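Local coordinates for protein carbonic anhydrase (Coccomyxa sp. PA, PDB 3UCJ) that probably catalyses the reversible hydration of carbon dioxide to hydrogencarbonate as a zinc-dependent, acetazolamide-binding beta-class enzyme, at residues 40-46 with 95-101; 130-134 with 153-157; 159-163 with 211-216; 171-175 with 202-206. All blocks are in the same frame, centred on the assembly; numbering follows the deposited sequence.

Interaction 1 (40-46 with 95-101)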
loop_
_atom_site.group_PDB
_atom_site.type_symbol
_atom_site.label_atom_id
_atom_site.label_comp_id
_atom_site.label_asym_id
_atom_site.label_seq_id
_atom_site.Cartn_x
_atom_site.Cartn_y
_atom_site.Cartn_z
ATOM N N PRO A 40 -11.914 -22.770 10.335
ATOM C CA PRO A 40 -10.593 -22.979 10.902
ATOM C C PRO A 40 -10.550 -22.343 12.258
ATOM O O PRO A 40 -11.167 -21.287 12.468
ATOM C CB PRO A 40 -9.669 -22.169 9.880
ATOM C CG PRO A 40 -10.558 -21.063 9.446
ATOM C CD PRO A 40 -11.838 -21.915 9.129
ATOM N N GLU A 41 -9.770 -22.942 13.164
ATOM C CA GLU A 41 -9.538 -22.300 14.420
ATOM C C GLU A 41 -8.268 -21.430 14.444
ATOM O O GLU A 41 -8.076 -20.718 15.403
ATOM C CB GLU A 41 -9.426 -23.341 15.543
ATOM C CG GLU A 41 -10.839 -23.942 15.787
ATOM C CD GLU A 41 -10.844 -24.871 16.969
ATOM O OE1 GLU A 41 -11.831 -24.754 17.763
ATOM O OE2 GLU A 41 -9.861 -25.669 17.079
ATOM N N TYR A 42 -7.433 -21.535 13.405
ATOM C CA TYR A 42 -6.094 -20.897 13.424
ATOM C C TYR A 42 -5.987 -19.933 12.185
ATOM O O TYR A 42 -6.502 -20.262 11.117
ATOM C CB TYR A 42 -5.027 -21.938 13.217
ATOM C CG TYR A 42 -4.828 -22.834 14.436
ATOM C CD1 TYR A 42 -3.982 -22.435 15.483
ATOM C CD2 TYR A 42 -5.529 -24.052 14.528
ATOM C CE1 TYR A 42 -3.804 -23.218 16.619
ATOM C CE2 TYR A 42 -5.354 -24.882 15.657
ATOM C CZ TYR A 42 -4.509 -24.440 16.698
ATOM O OH TYR A 42 -4.364 -25.220 17.779
ATOM N N LEU A 43 -5.403 -18.772 12.424
ATOM C CA LEU A 43 -4.723 -18.002 11.295
ATOM C C LEU A 43 -3.227 -18.228 11.483
ATOM O O LEU A 43 -2.754 -18.080 12.588
ATOM C CB LEU A 43 -5.038 -16.560 11.510
ATOM C CG LEU A 43 -4.145 -15.547 10.641
ATOM C CD1 LEU A 43 -4.421 -15.783 9.203
ATOM C CD2 LEU A 43 -4.529 -14.140 11.002
ATOM N N TYR A 44 -2.468 -18.456 10.392
ATOM C CA TYR A 44 -1.033 -18.550 10.501
ATOM C C TYR A 44 -0.542 -17.402 9.560
ATOM O O TYR A 44 -1.053 -17.250 8.457
ATOM C CB TYR A 44 -0.588 -19.864 9.968
ATOM C CG TYR A 44 0.886 -20.048 9.629
ATOM C CD1 TYR A 44 1.755 -20.685 10.509
ATOM C CD2 TYR A 44 1.405 -19.629 8.365
ATOM C CE1 TYR A 44 3.101 -20.915 10.166
ATOM C CE2 TYR A 44 2.696 -19.857 8.037
ATOM C CZ TYR A 44 3.557 -20.488 8.924
ATOM O OH TYR A 44 4.866 -20.655 8.542
ATOM N N ILE A 45 0.420 -16.659 10.077
ATOM C CA ILE A 45 1.144 -15.590 9.296
ATOM C C ILE A 45 2.602 -16.064 9.336
ATOM O O ILE A 45 3.191 -16.184 10.477
ATOM C CB ILE A 45 1.061 -14.310 10.013
ATOM C CG1 ILE A 45 -0.421 -13.823 10.119
ATOM C CG2 ILE A 45 1.924 -13.193 9.235
ATOM C CD1 ILE A 45 -0.650 -12.689 11.102
ATOM N N GLY A 46 3.140 -16.364 8.160
ATOM C CA GLY A 46 4.489 -16.917 8.087
ATOM C C GLY A 46 5.175 -16.433 6.843
ATOM O O GLY A 46 4.619 -15.624 6.095
ATOM N N ILE A 95 -11.724 -17.024 14.398
ATOM C CA ILE A 95 -10.707 -17.984 14.694
ATOM C C ILE A 95 -10.355 -17.704 16.166
ATOM O O ILE A 95 -10.639 -16.588 16.690
ATOM C CB ILE A 95 -9.363 -17.697 13.844
ATOM C CG1 ILE A 95 -9.062 -16.205 14.030
ATOM C CG2 ILE A 95 -9.517 -18.244 12.443
ATOM C CD1 ILE A 95 -7.515 -15.964 14.038
ATOM N N LYS A 96 -9.681 -18.664 16.791
ATOM C CA LYS A 96 -9.266 -18.567 18.194
ATOM C C LYS A 96 -7.798 -18.271 18.442
ATOM O O LYS A 96 -7.477 -17.720 19.505
ATOM C CB LYS A 96 -9.582 -19.932 18.879
ATOM C CG LYS A 96 -11.132 -20.210 18.882
ATOM C CD LYS A 96 -11.432 -21.492 19.729
ATOM C CE LYS A 96 -12.915 -21.760 19.690
ATOM N NZ LYS A 96 -13.043 -23.210 19.998
ATOM N N HIS A 97 -6.935 -18.645 17.499
ATOM C CA HIS A 97 -5.484 -18.589 17.721
ATOM C C HIS A 97 -4.781 -18.002 16.443
ATOM O O HIS A 97 -5.034 -18.480 15.331
ATOM C CB HIS A 97 -4.913 -19.987 17.926
ATOM C CG HIS A 97 -5.713 -20.846 18.869
ATOM N ND1 HIS A 97 -5.943 -20.479 20.190
ATOM C CD2 HIS A 97 -6.369 -22.032 18.674
ATOM C CE1 HIS A 97 -6.682 -21.424 20.776
ATOM N NE2 HIS A 97 -6.937 -22.384 19.891
ATOM N N ILE A 98 -3.798 -17.146 16.669
ATOM C CA ILE A 98 -3.033 -16.585 15.492
ATOM C C ILE A 98 -1.568 -17.018 15.760
ATOM O O ILE A 98 -1.032 -16.722 16.822
ATOM C CB ILE A 98 -3.121 -15.095 15.513
ATOM C CG1 ILE A 98 -4.548 -14.586 15.246
ATOM C CG2 ILE A 98 -2.155 -14.579 14.383
ATOM C CD1 ILE A 98 -4.768 -13.143 15.609
ATOM N N LEU A 99 -0.989 -17.746 14.831
ATOM C CA LEU A 99 0.360 -18.229 14.938
ATOM C C LEU A 99 1.214 -17.264 14.084
ATOM O O LEU A 99 0.929 -17.118 12.895
ATOM C CB LEU A 99 0.408 -19.588 14.297
ATOM C CG LEU A 99 -0.535 -20.715 14.833
ATOM C CD1 LEU A 99 -0.454 -21.961 13.962
ATOM C CD2 LEU A 99 -0.127 -20.933 16.320
ATOM N N VAL A 100 2.208 -16.604 14.693
ATOM C CA VAL A 100 3.111 -15.741 13.943
ATOM C C VAL A 100 4.370 -16.515 13.910
ATOM O O VAL A 100 5.043 -16.644 14.945
ATOM C CB VAL A 100 3.285 -14.406 14.710
ATOM C CG1 VAL A 100 4.348 -13.406 13.979
ATOM C CG2 VAL A 100 1.932 -13.732 14.886
ATOM N N CYS A 101 4.714 -16.951 12.733
ATOM C CA CYS A 101 5.805 -17.891 12.600
ATOM C C CYS A 101 6.958 -17.314 11.826
ATOM O O CYS A 101 6.795 -17.050 10.635
ATOM C CB CYS A 101 5.287 -19.149 11.887
ATOM S SG CYS A 101 6.544 -20.487 11.938
HETATM O O HOH W 1 7.468 -18.791 8.670
#
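Tyr44 and Cys101 meet at the buried end of two parallel strands, 42-46 and 97-101, that lie in register from Tyr42 opposite His97 to Ile45 opposite Val100. The tyrosine ring reaches across to its neighbour because CG is anti to the backbone N, and its CE1 comes within 3.3 Å of Cys101 CB, with SG placed obliquely to the ring as a sulfur-aromatic contact. A water donates to both Tyr44 OH and Cys101 O, tying the phenol to the backbone across the strands. The backbone bonds straighten toward this end: Leu43 N to His97 O bends to 153°, whereas Cys101 N to Ile45 O, at 2.8 Å, opens to 174°. On the face carrying Leu43 and Ile45, Leu43 CB packs on Ile95 CD1 at 3.6 Å and Ile45 CD1 touches Ile98 CG2; helix 80-92 covers Leu43 and Ile98.

The other end is looser and more polar. Glu41 O takes two donors, Lys96 N and His97 N, before regular pairing begins, and outside them Glu41 OE1 forms a salt bridge with Lys96 NZ at 3.0 Å, met on the anti side and tilted out of the carboxylate plane. Tyr42 and His97 set their rings obliquely, planes 42° apart, with His97 CD2 over one tyrosine face; His97 ND1 is hydrogen-bonded to Ser182 OG. The strands run on into the zinc ligands Cys47 and His103 with nearly linear backbone bonds, and charge pairing is kept to the solvent side, where Lys96 is exposed, while the buried stretch relies on backbone bonds and apolar contacts.

Interaction 2 (130-134 with 153-157)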
loop_
_atom_site.group_PDB
_atom_site.type_symbol
_atom_site.label_atom_id
_atom_site.label_comp_id
_atom_site.label_asym_id
_atom_site.label_seq_id
_atom_site.Cartn_x
_atom_site.Cartn_y
_atom_site.Cartn_z
ATOM N N VAL A 130 11.893 -4.957 8.541
ATOM C CA VAL A 130 13.002 -5.729 9.198
ATOM C C VAL A 130 14.118 -4.724 9.652
ATOM O O VAL A 130 14.590 -4.803 10.805
ATOM C CB VAL A 130 13.564 -6.776 8.287
ATOM C CG1 VAL A 130 14.689 -7.561 9.104
ATOM C CG2 VAL A 130 12.441 -7.785 7.879
ATOM N N ARG A 131 14.448 -3.749 8.802
ATOM C CA ARG A 131 15.408 -2.730 9.261
ATOM C C ARG A 131 14.969 -2.008 10.514
ATOM O O ARG A 131 15.813 -1.654 11.359
ATOM C CB ARG A 131 15.798 -1.756 8.153
ATOM C CG ARG A 131 16.669 -2.388 7.055
ATOM C CD ARG A 131 17.163 -1.383 6.014
ATOM N NE ARG A 131 16.094 -0.954 5.108
ATOM C CZ ARG A 131 15.869 -1.498 3.918
ATOM N NH1 ARG A 131 16.686 -2.486 3.442
ATOM N NH2 ARG A 131 14.895 -1.027 3.168
ATOM N N GLU A 132 13.665 -1.742 10.667
ATOM C CA GLU A 132 13.202 -0.974 11.773
ATOM C C GLU A 132 13.371 -1.805 13.051
ATOM O O GLU A 132 13.733 -1.258 14.054
ATOM C CB GLU A 132 11.690 -0.676 11.580
ATOM C CG GLU A 132 11.447 0.416 10.623
ATOM C CD GLU A 132 9.871 0.698 10.620
ATOM O OE1 GLU A 132 9.170 0.177 9.733
ATOM O OE2 GLU A 132 9.338 1.362 11.589
ATOM N N VAL A 133 13.075 -3.085 12.989
ATOM C CA VAL A 133 13.263 -3.962 14.109
ATOM C C VAL A 133 14.747 -4.045 14.457
ATOM O O VAL A 133 15.127 -3.897 15.553
ATOM C CB VAL A 133 12.792 -5.366 13.796
ATOM C CG1 VAL A 133 13.083 -6.246 14.932
ATOM C CG2 VAL A 133 11.311 -5.393 13.501
ATOM N N ARG A 134 15.550 -4.286 13.457
ATOM C CA ARG A 134 16.988 -4.327 13.583
ATOM C C ARG A 134 17.540 -3.092 14.275
ATOM O O ARG A 134 18.310 -3.191 15.172
ATOM C CB ARG A 134 17.579 -4.460 12.190
ATOM C CG ARG A 134 19.076 -4.427 12.079
ATOM C CD ARG A 134 19.498 -4.090 10.698
ATOM N NE ARG A 134 19.393 -2.689 10.416
ATOM C CZ ARG A 134 19.748 -2.133 9.281
ATOM N NH1 ARG A 134 20.238 -2.865 8.321
ATOM N NH2 ARG A 134 19.615 -0.848 9.114
ATOM N N MET A 153 18.201 -12.056 14.538
ATOM C CA MET A 153 17.326 -11.212 13.761
ATOM C C MET A 153 15.985 -11.902 13.515
ATOM O O MET A 153 14.959 -11.311 13.656
ATOM C CB MET A 153 17.983 -10.823 12.462
ATOM C CG MET A 153 17.212 -9.815 11.654
ATOM S SD MET A 153 17.248 -8.183 12.318
ATOM C CE MET A 153 15.638 -7.989 13.026
ATOM N N VAL A 154 16.030 -13.160 13.150
ATOM C CA VAL A 154 14.824 -13.952 12.982
ATOM C C VAL A 154 13.949 -13.905 14.227
ATOM O O VAL A 154 12.795 -13.626 14.163
ATOM C CB VAL A 154 15.163 -15.398 12.584
ATOM C CG1 VAL A 154 13.977 -16.266 12.696
ATOM C CG2 VAL A 154 15.681 -15.436 11.197
ATOM N N GLU A 155 14.548 -14.142 15.372
ATOM C CA GLU A 155 13.847 -14.124 16.624
ATOM C C GLU A 155 13.270 -12.771 16.998
ATOM O O GLU A 155 12.169 -12.682 17.461
ATOM C CB GLU A 155 14.753 -14.643 17.733
ATOM C CG GLU A 155 15.127 -16.077 17.577
ATOM C CD GLU A 155 16.342 -16.494 18.391
ATOM O OE1 GLU A 155 16.838 -17.589 18.158
ATOM O OE2 GLU A 155 16.792 -15.720 19.229
ATOM N N LEU A 156 14.046 -11.728 16.823
ATOM C CA LEU A 156 13.588 -10.389 17.151
ATOM C C LEU A 156 12.429 -10.021 16.234
ATOM O O LEU A 156 11.503 -9.318 16.678
ATOM C CB LEU A 156 14.715 -9.360 16.943
ATOM C CG LEU A 156 15.748 -9.425 18.130
ATOM C CD1 LEU A 156 17.022 -8.645 17.698
ATOM C CD2 LEU A 156 15.130 -8.990 19.443
ATOM N N ASN A 157 12.541 -10.473 14.997
ATOM C CA ASN A 157 11.489 -10.174 14.013
ATOM C C ASN A 157 10.180 -10.869 14.463
ATOM O O ASN A 157 9.084 -10.223 14.526
ATOM C CB ASN A 157 11.904 -10.594 12.627
ATOM C CG ASN A 157 10.865 -10.120 11.566
ATOM O OD1 ASN A 157 10.475 -8.943 11.560
ATOM N ND2 ASN A 157 10.389 -11.052 10.773
#
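Met153 CE sits against Val133 CG1 at 3.6 Å and forms the centre of the contact between helices 130-134 and 153-157. The methionine CG swings beside the carbonyl carbon before the chain folds at chi2 (73°), which brings the thioether across to the other helix: SD lies 3.7 Å from Arg134 CB, while CE also meets Val130 CG1 at 4.1 Å and the backbone around Arg134 N. Val133 fills the space beside it, its CG1 branch touching Leu156 CB and the Leu156 carbonyl, and its CG2 branch facing Asn157 OD1 at 4.1 Å. These contacts are van der Waals in character.

The polar groups beside this apolar centre are fixed from outside. Asn157 OD1 accepts from Gln161 NE2 and its ND2 donates to Gly72 O, which holds the amide in place beside Val133. Of its side chain, Arg134 presents CB and CG to the sulfur; its guanidinium leads away, with Arg131 CG against one face, and NH2 donates to His219 O of a third subunit.

The segment axes come within 9.8 Å and cross at 99°, almost perpendicular. Helix 107-114 packs on Met153 and Asn157 through Cys109, and helix 138-141 lies against Met153 and Leu156 through Leu141. The side chain of Asn157 is about 8 Å from the bound zinc ion, which places this part of helix 146-167 near the metal site, with helix 128-135 laid across it.

Interaction 3 (159-163 with 211-216)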
loop_
_atom_site.group_PDB
_atom_site.type_symbol
_atom_site.label_atom_id
_atom_site.label_comp_id
_atom_site.label_asym_id
_atom_site.label_seq_id
_atom_site.Cartn_x
_atom_site.Cartn_y
_atom_site.Cartn_z
ATOM N N GLU A 159 9.283 -11.592 17.537
ATOM C CA GLU A 159 8.733 -10.827 18.631
ATOM C C GLU A 159 8.061 -9.555 18.187
ATOM O O GLU A 159 7.016 -9.166 18.735
ATOM C CB GLU A 159 9.803 -10.495 19.739
ATOM C CG GLU A 159 9.031 -9.782 20.891
ATOM C CD GLU A 159 9.786 -9.575 22.214
ATOM O OE1 GLU A 159 10.984 -9.985 22.286
ATOM O OE2 GLU A 159 9.168 -8.939 23.114
ATOM N N ALA A 160 8.675 -8.821 17.245
ATOM C CA ALA A 160 8.089 -7.564 16.827
ATOM C C ALA A 160 6.764 -7.843 16.100
ATOM O O ALA A 160 5.841 -7.043 16.239
ATOM C CB ALA A 160 9.055 -6.886 15.824
ATOM N N GLN A 161 6.698 -8.935 15.320
ATOM C CA GLN A 161 5.494 -9.172 14.506
ATOM C C GLN A 161 4.395 -9.666 15.448
ATOM O O GLN A 161 3.220 -9.329 15.259
ATOM C CB GLN A 161 5.720 -10.119 13.305
ATOM C CG GLN A 161 6.842 -9.618 12.351
ATOM C CD GLN A 161 6.751 -8.100 11.989
ATOM O OE1 GLN A 161 5.635 -7.557 11.786
ATOM N NE2 GLN A 161 7.962 -7.389 11.929
ATOM N N VAL A 162 4.775 -10.353 16.516
ATOM C CA VAL A 162 3.752 -10.675 17.550
ATOM C C VAL A 162 3.210 -9.446 18.162
ATOM O O VAL A 162 1.943 -9.305 18.332
ATOM C CB VAL A 162 4.316 -11.653 18.649
ATOM C CG1 VAL A 162 3.387 -11.669 19.898
ATOM C CG2 VAL A 162 4.484 -12.996 18.028
ATOM N N PHE A 163 4.084 -8.483 18.491
ATOM C CA PHE A 163 3.579 -7.218 19.033
ATOM C C PHE A 163 2.655 -6.511 18.026
ATOM O O PHE A 163 1.553 -5.964 18.377
ATOM C CB PHE A 163 4.792 -6.263 19.386
ATOM C CG PHE A 163 4.364 -4.956 19.996
ATOM C CD1 PHE A 163 4.406 -4.814 21.396
ATOM C CD2 PHE A 163 3.998 -3.851 19.215
ATOM C CE1 PHE A 163 4.054 -3.629 22.019
ATOM C CE2 PHE A 163 3.598 -2.588 19.836
ATOM C CZ PHE A 163 3.612 -2.494 21.255
ATOM N N LEU A 211 4.636 -10.893 28.811
ATOM C CA LEU A 211 5.452 -11.656 27.872
ATOM C C LEU A 211 6.155 -10.883 26.768
ATOM O O LEU A 211 7.085 -11.432 26.142
ATOM C CB LEU A 211 4.672 -12.811 27.214
ATOM C CG LEU A 211 3.997 -13.812 28.168
ATOM C CD1 LEU A 211 3.153 -14.753 27.314
ATOM C CD2 LEU A 211 5.061 -14.568 28.958
ATOM N N LEU A 212 5.715 -9.661 26.488
ATOM C CA LEU A 212 6.378 -8.825 25.447
ATOM C C LEU A 212 7.346 -7.809 26.052
ATOM O O LEU A 212 7.021 -7.149 27.011
ATOM C CB LEU A 212 5.300 -8.096 24.580
ATOM C CG LEU A 212 4.363 -9.016 23.782
ATOM C CD1 LEU A 212 3.309 -8.159 23.054
ATOM C CD2 LEU A 212 5.246 -9.847 22.795
ATOM N N ARG A 213 8.529 -7.672 25.470
ATOM C CA ARG A 213 9.529 -6.684 25.900
ATOM C C ARG A 213 8.980 -5.282 25.750
ATOM O O ARG A 213 8.955 -4.499 26.699
ATOM C CB ARG A 213 10.765 -6.778 24.999
ATOM C CG ARG A 213 11.900 -7.752 25.414
ATOM C CD ARG A 213 13.296 -7.158 24.979
ATOM N NE ARG A 213 13.555 -5.825 25.600
ATOM C CZ ARG A 213 14.684 -5.458 26.243
ATOM N NH1 ARG A 213 15.704 -6.297 26.367
ATOM N NH2 ARG A 213 14.803 -4.243 26.773
ATOM N N ALA A 214 8.535 -4.948 24.525
ATOM C CA ALA A 214 7.885 -3.667 24.288
ATOM C C ALA A 214 6.565 -3.538 25.084
ATOM O O ALA A 214 5.901 -4.526 25.335
ATOM C CB ALA A 214 7.641 -3.458 22.781
ATOM N N ASP A 215 6.211 -2.319 25.457
ATOM C CA ASP A 215 5.085 -2.034 26.335
ATOM C C ASP A 215 3.788 -1.790 25.554
ATOM O O ASP A 215 3.503 -0.651 25.083
ATOM C CB ASP A 215 5.451 -0.800 27.196
ATOM C CG ASP A 215 4.432 -0.481 28.331
ATOM O OD1 ASP A 215 4.841 0.365 29.199
ATOM O OD2 ASP A 215 3.258 -0.937 28.352
ATOM N N LEU A 216 3.007 -2.851 25.420
ATOM C CA LEU A 216 1.737 -2.766 24.685
ATOM C C LEU A 216 0.758 -1.845 25.368
ATOM O O LEU A 216 -0.004 -1.106 24.719
ATOM C CB LEU A 216 1.127 -4.155 24.441
ATOM C CG LEU A 216 -0.126 -4.302 23.539
ATOM C CD1 LEU A 216 0.127 -3.617 22.094
ATOM C CD2 LEU A 216 -0.598 -5.750 23.391
HETATM O O HOH W 2 7.855 -6.703 21.855
#
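Glu159 extends from its helix toward the loop 211-216 and ends on the backbone of Arg213, whose N donates to OE2 at 2.8 Å. Because its chi1 of -175° points the chain away from its own backbone N and the rest runs straight, the carboxylate reaches a peptide N-H that meets OE2 nearly along its C-O axis, the bond angle being 165°. The Arg213 side chain crosses that of Glu159 at about a right angle, bringing its CB to 3.3 Å from OE2, while its guanidinium leads away and forms no salt bridge here. A water donates to the same OE2 and accepts a longer bond from Ala214 N, so one carboxylate oxygen serves two successive loop amides, one directly and one through water. An alanine at Glu159 would remove this acceptor and is likely to leave Arg213 N without its mate and the loop freer to shift.

The loop connects helix 205-211 to helix 216-220, and the long helix 146-167 contacts it through residues one turn apart. Asp215 is the N-cap of the second of these helices, its OD2 accepting from Gln218 N.

Phe163 lies one turn along from Glu159. Leu216 CD1 stands over one face of the ring, 4.2 Å from its centroid, in a CH-pi contact, whereas the Asp215 carbonyl carbon lies at the edge in the ring plane. Ala214 CB approaches CE1 obliquely at 3.7 Å. Leu212 divides its two methyls: CD1 goes to Phe163 CD1 and CD2 to Val162 CG1, each at 3.9 Å, the leucine crossing both partners obliquely. Beyond them Ile202 of strand 194-202 touches Val162 and Leu212.

Interaction 4 (171-175 with 202-206)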
loop_
_atom_site.group_PDB
_atom_site.type_symbol
_atom_site.label_atom_id
_atom_site.label_comp_id
_atom_site.label_asym_id
_atom_site.label_seq_id
_atom_site.Cartn_x
_atom_site.Cartn_y
_atom_site.Cartn_z
ATOM N N VAL A 171 -7.120 -6.931 16.279
ATOM C CA VAL A 171 -6.979 -7.735 17.535
ATOM C C VAL A 171 -7.426 -6.947 18.763
ATOM O O VAL A 171 -8.053 -7.544 19.709
ATOM C CB VAL A 171 -5.547 -8.279 17.674
ATOM C CG1 VAL A 171 -5.327 -8.862 19.068
ATOM C CG2 VAL A 171 -5.304 -9.304 16.658
ATOM N N GLN A 172 -7.112 -5.649 18.757
ATOM C CA GLN A 172 -7.401 -4.770 19.858
ATOM C C GLN A 172 -8.940 -4.632 19.959
ATOM O O GLN A 172 -9.494 -4.707 21.078
ATOM C CB GLN A 172 -6.786 -3.413 19.727
ATOM C CG GLN A 172 -5.290 -3.379 20.167
ATOM C CD GLN A 172 -5.169 -3.646 21.687
ATOM O OE1 GLN A 172 -5.927 -3.049 22.494
ATOM N NE2 GLN A 172 -4.252 -4.532 22.071
ATOM N N ALA A 173 -9.617 -4.489 18.817
ATOM C CA ALA A 173 -11.074 -4.389 18.834
ATOM C C ALA A 173 -11.695 -5.713 19.344
ATOM O O ALA A 173 -12.674 -5.636 20.112
ATOM C CB ALA A 173 -11.626 -3.941 17.441
ATOM N N ALA A 174 -11.140 -6.870 18.990
ATOM C CA ALA A 174 -11.660 -8.161 19.316
ATOM C C ALA A 174 -11.507 -8.389 20.827
ATOM O O ALA A 174 -12.482 -8.815 21.522
ATOM C CB ALA A 174 -10.961 -9.231 18.601
ATOM N N TRP A 175 -10.323 -8.098 21.342
ATOM C CA TRP A 175 -10.132 -8.113 22.801
ATOM C C TRP A 175 -11.111 -7.152 23.516
ATOM O O TRP A 175 -11.675 -7.521 24.544
ATOM C CB TRP A 175 -8.680 -7.837 23.190
ATOM C CG TRP A 175 -7.708 -8.969 22.861
ATOM C CD1 TRP A 175 -8.014 -10.250 22.552
ATOM C CD2 TRP A 175 -6.261 -8.893 22.905
ATOM N NE1 TRP A 175 -6.866 -10.980 22.387
ATOM C CE2 TRP A 175 -5.777 -10.166 22.609
ATOM C CE3 TRP A 175 -5.348 -7.852 23.216
ATOM C CZ2 TRP A 175 -4.407 -10.451 22.537
ATOM C CZ3 TRP A 175 -3.995 -8.151 23.204
ATOM C CH2 TRP A 175 -3.540 -9.425 22.878
ATOM N N ILE A 202 -0.396 -15.357 24.301
ATOM C CA ILE A 202 -0.830 -14.050 24.738
ATOM C C ILE A 202 -2.303 -14.009 24.452
ATOM O O ILE A 202 -2.708 -14.121 23.267
ATOM C CB ILE A 202 -0.112 -12.876 23.967
ATOM C CG1 ILE A 202 1.387 -12.870 24.346
ATOM C CG2 ILE A 202 -0.742 -11.512 24.366
ATOM C CD1 ILE A 202 2.349 -12.179 23.444
ATOM N N THR A 203 -3.134 -13.950 25.514
ATOM C CA THR A 203 -4.561 -14.083 25.329
ATOM C C THR A 203 -5.171 -12.772 25.590
ATOM O O THR A 203 -6.377 -12.645 25.510
ATOM C CB THR A 203 -5.233 -15.122 26.352
ATOM O OG1 THR A 203 -4.943 -14.637 27.655
ATOM C CG2 THR A 203 -4.706 -16.506 26.174
ATOM N N GLY A 204 -4.388 -11.760 25.925
ATOM C CA GLY A 204 -4.934 -10.426 26.147
ATOM C C GLY A 204 -3.880 -9.500 26.701
ATOM O O GLY A 204 -2.710 -9.882 26.754
ATOM N N MET A 205 -4.289 -8.302 27.094
ATOM C CA MET A 205 -3.377 -7.262 27.518
ATOM C C MET A 205 -2.572 -7.712 28.746
ATOM O O MET A 205 -1.355 -7.557 28.775
ATOM C CB MET A 205 -4.105 -5.968 27.840
ATOM C CG MET A 205 -4.812 -5.319 26.619
ATOM S SD MET A 205 -3.468 -4.730 25.438
ATOM C CE MET A 205 -2.939 -3.333 26.299
ATOM N N GLU A 206 -3.254 -8.356 29.715
ATOM C CA GLU A 206 -2.484 -8.883 30.853
ATOM C C GLU A 206 -1.294 -9.792 30.448
ATOM O O GLU A 206 -0.156 -9.517 30.839
ATOM C CB GLU A 206 -3.429 -9.512 31.939
ATOM C CG GLU A 206 -2.626 -9.817 33.189
ATOM C CD GLU A 206 -3.525 -10.484 34.196
ATOM O OE1 GLU A 206 -4.508 -9.815 34.609
ATOM O OE2 GLU A 206 -3.282 -11.674 34.495
#
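Trp175 lays one face of its indole on the backbone of Gly204. From CB, directed at the segment 202-206, a chi1 of -71° carries the ring toward the turn, and chi2 near -16° fixes how its face lies on Gly204. CD1 and NE1 come first, under the Thr203 carbonyl: NE1 lies 3.6 Å from Thr203 O without bonding to it, its hydrogen bond going to Leu181 O. At the ring fusion CE2 meets Gly204 CA, also at 3.6 Å. That CA stands 3.5 Å from the centroid of the six-membered ring and only 6° off its normal, a CH-pi contact squarely over the face. Further out, CZ2 lies under Gly204 N, CH2 touches Ile202 CG2 at 3.8 Å, and CZ3 faces Met205, whose SD sits at the ring edge in a Met-aromatic contact. The same sulfur receives a weak hydrogen bond from Gln172 NE2, 3.5 Å away, an amide that also donates to Cys166 O. A leucine in place of Trp175 would probably leave Gly204 without its flat support and Leu181 O without its donor.

Gly204 is the N-cap residue of helix 205-211, so the indole lies where strand 194-202 gives way to that helix. Val171 CG1 of its own helix, 169-176, covers the opposite face. Leu216 and Cys220 of helix 216-220 close over Gln172 and Met205, and Cys166 of helix 146-167 borders both Trp175 and Ile202.

Interaction 1 joins two central parallel strands of the mixed sheet; the other three lie among the helices packed beside it, interaction 4 at the end of strand 194-202. Along the chain interactions 1, 2 and 3 open in that order, and interaction 4 falls wholly between the two segments of interaction 3. Interactions 2 and 3 share helix 146-167, their centres 12 Å apart, and Val133 touches Ala160 between them. Val100 packs on Gln161 and Val162, and Ile98 on Val171, linking the sheet to interactions 3 and 4. Interactions 3 and 4, also 12 Å apart, meet through Ile202 and Met205. Helix 146-167 thus connects the zinc-proximal contact 2 to interactions 3 and 4, which lie away from the annotated sites.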